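Local coordinates for putative uncharacterized protein Ta0848 (Thermoplasma acidophilum, PDB 4MN7), which is a type II free methionine-R-sulfoxide reductase with a GAF domain, probably reducing the R form of free methionine sulfoxide to methionine, at residues A[13-18]-A[40-45]; A[24-29]-A[109-114]. The protein carries 1 engineered substitution. One frame throughout, in Å; residues are numbered along the deposited sequence.

Contact 1: residues A[13-18]-A[40-45]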
loop_
_atom_site.group_PDB
_atom_site.type_symbol
_atom_site.label_atom_id
_atom_site.label_comp_id
_atom_site.label_asym_id
_atom_site.label_seq_id
_atom_site.Cartn_x
_atom_site.Cartn_y
_atom_site.Cartn_z
ATOM N N ALA A 13 -5.674 -3.516 -4.916
ATOM C CA ALA A 13 -5.964 -2.130 -5.370
ATOM C C ALA A 13 -4.815 -1.618 -6.260
ATOM O O ALA A 13 -5.063 -0.980 -7.274
ATOM C CB ALA A 13 -6.128 -1.186 -4.183
ATOM N N ALA A 14 -3.569 -1.930 -5.907
ATOM C CA ALA A 14 -2.435 -1.568 -6.792
ATOM C C ALA A 14 -2.524 -2.237 -8.192
ATOM O O ALA A 14 -2.295 -1.607 -9.238
ATOM C CB ALA A 14 -1.110 -1.872 -6.112
ATOM N N CYS A 15 -2.824 -3.530 -8.230
ATOM C CA CYS A 15 -2.994 -4.212 -9.546
ATOM C C CYS A 15 -4.134 -3.557 -10.344
ATOM O O CYS A 15 -4.040 -3.388 -11.507
ATOM C CB CYS A 15 -3.286 -5.707 -9.374
ATOM S SG CYS A 15 -2.060 -6.727 -8.489
ATOM N N GLN A 16 -5.199 -3.137 -9.675
ATOM C CA GLN A 16 -6.335 -2.535 -10.337
ATOM C C GLN A 16 -5.948 -1.166 -10.906
ATOM O O GLN A 16 -6.201 -0.890 -12.070
ATOM C CB GLN A 16 -7.518 -2.434 -9.333
ATOM C CG GLN A 16 -8.877 -1.954 -9.859
ATOM C CD GLN A 16 -9.378 -2.710 -11.094
ATOM O OE1 GLN A 16 -9.644 -2.091 -12.117
ATOM N NE2 GLN A 16 -9.502 -4.034 -11.007
ATOM N N TYR A 17 -5.363 -0.290 -10.082
ATOM C CA TYR A 17 -4.820 0.930 -10.601
ATOM C C TYR A 17 -3.874 0.698 -11.776
ATOM O O TYR A 17 -3.960 1.338 -12.832
ATOM C CB TYR A 17 -4.123 1.719 -9.459
ATOM C CG TYR A 17 -3.512 3.020 -9.902
ATOM C CD1 TYR A 17 -2.248 3.021 -10.461
ATOM C CD2 TYR A 17 -4.182 4.264 -9.783
ATOM C CE1 TYR A 17 -1.636 4.189 -10.874
ATOM C CE2 TYR A 17 -3.575 5.471 -10.225
ATOM C CZ TYR A 17 -2.294 5.410 -10.765
ATOM O OH TYR A 17 -1.531 6.494 -11.193
ATOM N N LEU A 18 -2.933 -0.218 -11.629
ATOM C CA LEU A 18 -1.980 -0.427 -12.737
ATOM C C LEU A 18 -2.663 -0.816 -14.064
ATOM O O LEU A 18 -2.254 -0.402 -15.147
ATOM C CB LEU A 18 -0.887 -1.448 -12.345
ATOM C CG LEU A 18 0.080 -0.842 -11.318
ATOM C CD1 LEU A 18 0.910 -1.913 -10.647
ATOM C CD2 LEU A 18 0.983 0.238 -11.915
ATOM N N LEU A 40 1.729 -16.348 -6.192
ATOM C CA LEU A 40 0.848 -15.229 -6.578
ATOM C C LEU A 40 -0.090 -14.875 -5.441
ATOM O O LEU A 40 -0.890 -15.688 -5.010
ATOM C CB LEU A 40 0.022 -15.618 -7.783
ATOM C CG LEU A 40 -0.869 -14.578 -8.471
ATOM C CD1 LEU A 40 -0.086 -13.382 -8.948
ATOM C CD2 LEU A 40 -1.651 -15.222 -9.606
ATOM N N GLU A 41 0.001 -13.663 -4.915
ATOM C CA GLU A 41 -0.892 -13.278 -3.843
ATOM C C GLU A 41 -1.975 -12.245 -4.233
ATOM O O GLU A 41 -2.916 -12.037 -3.509
ATOM C CB GLU A 41 -0.109 -12.847 -2.621
ATOM C CG GLU A 41 0.835 -13.942 -2.102
ATOM C CD GLU A 41 0.075 -15.028 -1.274
ATOM O OE1 GLU A 41 -1.162 -15.012 -1.246
ATOM O OE2 GLU A 41 0.707 -15.879 -0.632
ATOM N N ALA A 42 -1.826 -11.612 -5.367
ATOM C CA ALA A 42 -2.845 -10.725 -5.883
ATOM C C ALA A 42 -2.607 -10.545 -7.350
ATOM O O ALA A 42 -1.435 -10.533 -7.825
ATOM C CB ALA A 42 -2.809 -9.361 -5.162
ATOM N N PHE A 43 -3.703 -10.385 -8.086
ATOM C CA PHE A 43 -3.663 -10.040 -9.510
ATOM C C PHE A 43 -4.973 -9.482 -10.034
ATOM O O PHE A 43 -6.021 -9.777 -9.505
ATOM C CB PHE A 43 -3.373 -11.277 -10.377
ATOM C CG PHE A 43 -4.521 -12.235 -10.454
ATOM C CD1 PHE A 43 -4.837 -13.042 -9.364
ATOM C CD2 PHE A 43 -5.263 -12.333 -11.598
ATOM C CE1 PHE A 43 -5.911 -13.902 -9.407
ATOM C CE2 PHE A 43 -6.323 -13.204 -11.681
ATOM C CZ PHE A 43 -6.668 -13.978 -10.571
ATOM N N VAL A 44 -4.892 -8.762 -11.135
ATOM C CA VAL A 44 -6.064 -8.429 -11.919
ATOM C C VAL A 44 -5.846 -8.874 -13.320
ATOM O O VAL A 44 -4.756 -8.691 -13.897
ATOM C CB VAL A 44 -6.354 -6.904 -11.881
ATOM C CG1 VAL A 44 -7.476 -6.545 -12.832
ATOM C CG2 VAL A 44 -6.807 -6.514 -10.480
ATOM N N GLY A 45 -6.903 -9.457 -13.875
ATOM C CA GLY A 45 -6.936 -9.920 -15.268
ATOM C C GLY A 45 -7.395 -11.378 -15.321
ATOM O O GLY A 45 -7.906 -11.907 -14.341
#

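Contact 2: residues A[24-29]-A[109-114]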
loop_
_atom_site.group_PDB
_atom_site.type_symbol
_atom_site.label_atom_id
_atom_site.label_comp_id
_atom_site.label_asym_id
_atom_site.label_seq_id
_atom_site.Cartn_x
_atom_site.Cartn_y
_atom_site.Cartn_z
ATOM N N LYS A 24 -1.857 -0.432 -22.156
ATOM C CA LYS A 24 -1.140 -1.622 -22.618
ATOM C C LYS A 24 -0.990 -2.708 -21.532
ATOM O O LYS A 24 -0.487 -3.789 -21.806
ATOM C CB LYS A 24 0.260 -1.217 -23.084
ATOM C CG LYS A 24 0.254 -0.139 -24.126
ATOM C CD LYS A 24 1.609 -0.026 -24.753
ATOM C CE LYS A 24 1.532 0.827 -25.999
ATOM N NZ LYS A 24 2.886 1.351 -26.289
ATOM N N TYR A 25 -1.367 -2.413 -20.291
ATOM C CA TYR A 25 -1.150 -3.353 -19.199
ATOM C C TYR A 25 -2.366 -4.229 -19.160
ATOM O O TYR A 25 -3.411 -3.763 -18.772
ATOM C CB TYR A 25 -0.982 -2.647 -17.843
ATOM C CG TYR A 25 0.284 -1.836 -17.664
ATOM C CD1 TYR A 25 1.107 -1.469 -18.725
ATOM C CD2 TYR A 25 0.652 -1.398 -16.405
ATOM C CE1 TYR A 25 2.250 -0.701 -18.510
ATOM C CE2 TYR A 25 1.794 -0.633 -16.194
ATOM C CZ TYR A 25 2.575 -0.293 -17.242
ATOM O OH TYR A 25 3.670 0.435 -16.990
ATOM N N ASP A 26 -2.232 -5.505 -19.551
ATOM C CA ASP A 26 -3.377 -6.425 -19.633
ATOM C C ASP A 26 -3.532 -7.418 -18.495
ATOM O O ASP A 26 -4.611 -7.878 -18.280
ATOM C CB ASP A 26 -3.318 -7.194 -20.957
ATOM C CG ASP A 26 -3.531 -6.272 -22.136
ATOM O OD1 ASP A 26 -4.584 -5.635 -22.085
ATOM O OD2 ASP A 26 -2.661 -6.121 -23.015
ATOM N N TRP A 27 -2.455 -7.704 -17.746
ATOM C CA TRP A 27 -2.468 -8.575 -16.599
ATOM C C TRP A 27 -1.440 -8.005 -15.631
ATOM O O TRP A 27 -0.335 -7.682 -16.005
ATOM C CB TRP A 27 -2.092 -10.037 -17.012
ATOM C CG TRP A 27 -2.352 -11.097 -15.955
ATOM C CD1 TRP A 27 -3.494 -11.752 -15.724
ATOM C CD2 TRP A 27 -1.440 -11.522 -14.955
ATOM N NE1 TRP A 27 -3.364 -12.593 -14.668
ATOM C CE2 TRP A 27 -2.104 -12.456 -14.166
ATOM C CE3 TRP A 27 -0.099 -11.205 -14.660
ATOM C CZ2 TRP A 27 -1.503 -13.067 -13.082
ATOM C CZ3 TRP A 27 0.509 -11.817 -13.573
ATOM C CH2 TRP A 27 -0.183 -12.754 -12.816
ATOM N N VAL A 28 -1.838 -7.855 -14.391
ATOM C CA VAL A 28 -0.975 -7.407 -13.345
ATOM C C VAL A 28 -1.043 -8.325 -12.153
ATOM O O VAL A 28 -2.113 -8.629 -11.662
ATOM C CB VAL A 28 -1.350 -5.977 -12.919
ATOM C CG1 VAL A 28 -0.332 -5.473 -11.889
ATOM C CG2 VAL A 28 -1.348 -5.063 -14.145
ATOM N N GLY A 29 0.113 -8.748 -11.690
ATOM C CA GLY A 29 0.200 -9.575 -10.498
ATOM C C GLY A 29 1.382 -9.325 -9.599
ATOM O O GLY A 29 2.440 -8.875 -10.042
ATOM N N ASP A 109 1.859 -8.366 -18.016
ATOM C CA ASP A 109 1.767 -8.837 -19.393
ATOM C C ASP A 109 1.023 -7.757 -20.196
ATOM O O ASP A 109 0.039 -7.146 -19.719
ATOM C CB ASP A 109 0.835 -10.094 -19.511
ATOM C CG ASP A 109 1.484 -11.389 -18.995
ATOM O OD1 ASP A 109 1.725 -11.488 -17.793
ATOM O OD2 ASP A 109 1.707 -12.322 -19.785
ATOM N N SER A 110 1.474 -7.580 -21.425
ATOM C CA SER A 110 0.785 -6.804 -22.407
ATOM C C SER A 110 0.521 -7.663 -23.661
ATOM O O SER A 110 1.430 -8.356 -24.123
ATOM C CB SER A 110 1.674 -5.661 -22.857
ATOM O OG SER A 110 0.936 -4.859 -23.792
ATOM N N ASP A 111 -0.661 -7.469 -24.258
ATOM C CA ASP A 111 -0.996 -8.034 -25.563
ATOM C C ASP A 111 -0.315 -7.298 -26.708
ATOM O O ASP A 111 -0.339 -7.788 -27.817
ATOM C CB ASP A 111 -2.507 -8.027 -25.805
ATOM C CG ASP A 111 -3.249 -8.956 -24.889
ATOM O OD1 ASP A 111 -2.613 -9.804 -24.224
ATOM O OD2 ASP A 111 -4.492 -8.834 -24.777
ATOM N N LYS A 112 0.312 -6.153 -26.436
ATOM C CA LYS A 112 1.015 -5.374 -27.466
ATOM C C LYS A 112 2.475 -5.643 -27.378
ATOM O O LYS A 112 3.014 -5.993 -26.327
ATOM C CB LYS A 112 0.779 -3.876 -27.263
ATOM C CG LYS A 112 -0.696 -3.494 -27.144
ATOM C CD LYS A 112 -1.419 -3.388 -28.489
ATOM C CE LYS A 112 -2.642 -4.304 -28.586
ATOM N NZ LYS A 112 -3.545 -4.264 -27.403
ATOM N N LYS A 113 3.156 -5.465 -28.472
ATOM C CA LYS A 113 4.567 -5.705 -28.488
ATOM C C LYS A 113 5.301 -4.509 -27.890
ATOM O O LYS A 113 4.850 -3.393 -28.075
ATOM C CB LYS A 113 4.977 -5.852 -29.924
ATOM C CG LYS A 113 6.262 -6.634 -30.186
ATOM C CD LYS A 113 6.299 -7.097 -31.648
ATOM C CE LYS A 113 4.882 -7.409 -32.160
ATOM N NZ LYS A 113 4.771 -8.050 -33.498
ATOM N N ALA A 114 6.483 -4.725 -27.339
ATOM C CA ALA A 114 7.311 -3.622 -26.795
ATOM C C ALA A 114 6.475 -2.580 -26.020
ATOM O O ALA A 114 6.550 -1.404 -26.257
ATOM C CB ALA A 114 8.059 -2.946 -27.925
#

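Contact 1: residues A[13-18]-A[40-45]
Cys-15 and Val-44, whose CA atoms lie 5.7 Å apart, mark the place where helix 13-18 passes over strand 40-44. The two short segments run nearly in the same direction, at 24°, and their axes come within 7.1 Å, a separation that small side chains can bridge. The CB of Cys-15 is directed toward the strand. With SG anti to its own carbonyl carbon (chi1 -59°), the sulfur is swung along the strand to rest over its backbone, 3.8 Å from Phe-43 CA, with SG 4.3 Å from the methyl CB of Ala-42. Its CB meets the other neighbour, packing 3.8 Å from Val-44 CG2. Val-44 spreads both methyls toward the helix, and the bent chain of Gln-16 sets its terminal amide obliquely against them. No hydrogen bond links 13-18 to 40-45, which meet by van der Waals packing; one turn earlier on the helix, Gln-12 NE2 bonds Phe-43 O. Glu-41 and Ala-42, both opposite Phe-30, form a classic beta bulge in the strand, and Ala-42 also touches Met-11 and Gln-12. This is helix-on-sheet packing of a GAF domain: Cys-15 reaches Val-28 and Phe-30 of strand 27-34, while Ala-14 and Leu-18 pack against helix 118-136.

Contact 2: residues A[24-29]-A[109-114]
Asp-26 turns CG beside its backbone N (chi1 -67°), which carries its carboxylate to Asp-111, while Ser-110 holds OG anti to its N (chi1 -177°), within reach of the carbonyl of Lys-24. Both groups fasten the end of an antiparallel strand pair at a classic beta bulge, where Asp-26 and Trp-27 together face Asp-109. The carbonyl O of Asp-109 accepts both amides of the bulge, Asp-26 N at 2.8 Å and Trp-27 N at 3.2 Å; Asp-109 N returns a bond to Trp-27 O. Beyond the bulge the side chains take over. Asp-111 N meets Asp-26 OD2 at 2.7 Å in an almost straight bond (173°), on the anti side of the carboxylate. The Asp-26 and Asp-111 carboxylates stack with OD2 atoms 3.7 Å apart, a repulsion probably eased by Lys-112 nearby and by the bond from Ser-87 to Asp-111 OD1. With an alanine here in place of Asp-26, Asp-111 N would probably lose its acceptor and the turn be freer to move. Trp-27 and Asp-109 share the sheet face opposite Val-28, which packs on helix 2-21; it is the side where GAF domains commonly hold ligands. They lie alongside each other, ring and carboxylate nearly perpendicular, their polar ends bonded to Glu-46 O and Thr-88 OG1. Ser-110 OG accepts from Lys-112 N at 3.0 Å, closing an ST turn, and donates across the contact to a lone pair of Lys-24 O, 2.7 Å from OG.

Contact 1 opens first, on the N-terminal helix 2-21, and closes after 21 intervening residues, when strand 37-44 passes beneath that helix. Contact 2 begins inside this loop, where the chain leaves the helix and enters strand 27-34, and closes 79 residues later at the end of strand 101-110. The two therefore cross rather than nest. Strand 27-34 lies between the partners in the sheet, with 37-44 on one flank and 101-110 on the other, and a probable hydrogen bond from Val-44 N to Val-28 O (2.8 Å) joins the two contacts directly. Contact 1 ties helix to sheet; contact 2 ties strand to strand, illustrating how crossed loops interlock a compact domain.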